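Nonsense-mediated mRNA decay protein 2 (Saccharomyces cerevisiae, PDB 4LUN) takes part in nonsense-mediated decay of mRNAs carrying premature stop codons and interacts through its C-terminus with the Upf1 protein, this chain being its N-terminal MIF4G region. Local coordinates at residues A[11-16]-A[151-156]. Sequence-based numbering, arbitrary orientation.
Sequences DLNTRA and YLVGVF
Asn13 docks the N-terminal helix 3-17 onto the Schellman turn that ends helix 130-152, a buried polar contact in the helical-repeat MIF4G region of Upf2. In that turn Gly154 is the C-prime residue, with positive phi (79°); its N hydrogen-bonds to Tyr151 O, and Val155 N to Leu150 O. The turn presents the carbonyl of Val153 to the incoming helix. Asn13 ND2 donates to Val153 O at 2.8 Å, nearly straight at the hydrogen (166°). The acceptor lies in the plane of the Asn13 amide, whereas the nitrogen sits above the carbonyl plane of Val153. The bond from CA to CB of Asn13 points at the turn, and CG anti to the carbonyl carbon (chi1 -70°) then sets ND2 against Val153 O; the CA atoms of Asn13 and Gly154 lie 5.6 Å apart. Helix 87-104 fixes the rest of the amide: ND2 also hydrogen-bonds to Ser98 OG, and OD1 accepts from Gln102 NE2. Both polar ends are engaged, and because Val153 O can only accept, the end facing it is the nitrogen. A leucine here would probably leave Val153 O without this donor and Ser98 and Gln102 without their amide partner. Trp17 NE1 donates a hydrogen bond to Val155 O, giving the same helix a second hold on the turn. Beside the amide, Val155 CG2 packs obliquely against it, 3.4 Å from Asn13 ND2 and 3.8 Å from Asn13 CG.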
# COMPACT_ATOMS: atom_id res chain seq x y z
N ASP A 11 1.41 -21.90 0.03
CA ASP A 11 1.03 -23.22 0.53
C ASP A 11 1.48 -23.44 1.97
O ASP A 11 0.70 -23.89 2.81
CB ASP A 11 1.57 -24.33 -0.39
CG ASP A 11 1.09 -25.72 0.02
OD1 ASP A 11 0.01 -25.82 0.64
OD2 ASP A 11 1.80 -26.70 -0.29
N LEU A 12 2.74 -23.12 2.25
CA LEU A 12 3.27 -23.22 3.60
C LEU A 12 2.56 -22.28 4.57
O LEU A 12 2.24 -22.66 5.69
CB LEU A 12 4.77 -22.91 3.61
CG LEU A 12 5.69 -23.93 2.94
CD1 LEU A 12 7.10 -23.38 2.83
CD2 LEU A 12 5.70 -25.24 3.72
N ASN A 13 2.32 -21.04 4.15
CA ASN A 13 1.69 -20.08 5.04
C ASN A 13 0.24 -20.44 5.31
O ASN A 13 -0.29 -20.16 6.39
CB ASN A 13 1.84 -18.66 4.48
CG ASN A 13 3.27 -18.16 4.54
OD1 ASN A 13 4.03 -18.57 5.42
ND2 ASN A 13 3.65 -17.28 3.61
N THR A 14 -0.41 -21.07 4.34
CA THR A 14 -1.80 -21.45 4.49
C THR A 14 -1.88 -22.64 5.46
O THR A 14 -2.75 -22.70 6.33
CB THR A 14 -2.43 -21.82 3.13
OG1 THR A 14 -2.47 -20.66 2.28
CG2 THR A 14 -3.85 -22.34 3.33
N ARG A 15 -0.93 -23.56 5.33
CA ARG A 15 -0.86 -24.68 6.27
C ARG A 15 -0.61 -24.21 7.70
O ARG A 15 -1.22 -24.72 8.64
CB ARG A 15 0.20 -25.70 5.82
CG ARG A 15 -0.20 -26.43 4.55
CD ARG A 15 0.45 -27.80 4.46
NE ARG A 15 1.86 -27.73 4.12
CZ ARG A 15 2.83 -28.33 4.80
NH1 ARG A 15 2.54 -29.05 5.88
NH2 ARG A 15 4.09 -28.21 4.41
N ALA A 16 0.26 -23.22 7.86
CA ALA A 16 0.51 -22.66 9.18
C ALA A 16 -0.74 -22.01 9.77
O ALA A 16 -1.02 -22.17 10.96
CB ALA A 16 1.68 -21.66 9.15
N TYR A 151 0.13 -10.30 1.56
CA TYR A 151 -1.18 -10.82 1.25
C TYR A 151 -1.03 -11.93 0.21
O TYR A 151 -1.63 -13.00 0.34
CB TYR A 151 -2.10 -9.71 0.72
CG TYR A 151 -3.36 -10.27 0.10
CD1 TYR A 151 -4.48 -10.54 0.88
CD2 TYR A 151 -3.43 -10.55 -1.26
CE1 TYR A 151 -5.62 -11.08 0.32
CE2 TYR A 151 -4.56 -11.09 -1.83
CZ TYR A 151 -5.65 -11.35 -1.04
OH TYR A 151 -6.78 -11.88 -1.62
N LEU A 152 -0.22 -11.67 -0.81
CA LEU A 152 -0.13 -12.62 -1.92
C LEU A 152 0.54 -13.94 -1.52
O LEU A 152 0.36 -14.96 -2.19
CB LEU A 152 0.60 -11.99 -3.11
CG LEU A 152 -0.19 -10.90 -3.84
CD1 LEU A 152 0.72 -10.15 -4.78
CD2 LEU A 152 -1.39 -11.49 -4.59
N VAL A 153 1.32 -13.92 -0.45
CA VAL A 153 1.89 -15.17 0.06
C VAL A 153 1.09 -15.76 1.22
O VAL A 153 1.53 -16.70 1.86
CB VAL A 153 3.41 -15.05 0.42
CG1 VAL A 153 4.21 -14.70 -0.83
CG2 VAL A 153 3.64 -14.04 1.53
N GLY A 154 -0.10 -15.24 1.47
CA GLY A 154 -0.99 -15.87 2.42
C GLY A 154 -0.70 -15.60 3.89
O GLY A 154 -1.20 -16.30 4.77
N VAL A 155 0.10 -14.58 4.17
CA VAL A 155 0.36 -14.21 5.55
C VAL A 155 -0.74 -13.29 6.08
O VAL A 155 -1.38 -13.57 7.10
CB VAL A 155 1.73 -13.53 5.69
CG1 VAL A 155 1.93 -13.01 7.11
CG2 VAL A 155 2.83 -14.50 5.32
N PHE A 156 -0.96 -12.19 5.36
CA PHE A 156 -1.99 -11.20 5.69
C PHE A 156 -3.21 -11.42 4.81
O PHE A 156 -3.21 -10.98 3.67
CB PHE A 156 -1.47 -9.80 5.38
CG PHE A 156 -0.46 -9.26 6.35
CD1 PHE A 156 -0.20 -9.88 7.56
CD2 PHE A 156 0.22 -8.09 6.05
CE1 PHE A 156 0.73 -9.35 8.45
CE2 PHE A 156 1.15 -7.55 6.93
CZ PHE A 156 1.40 -8.18 8.13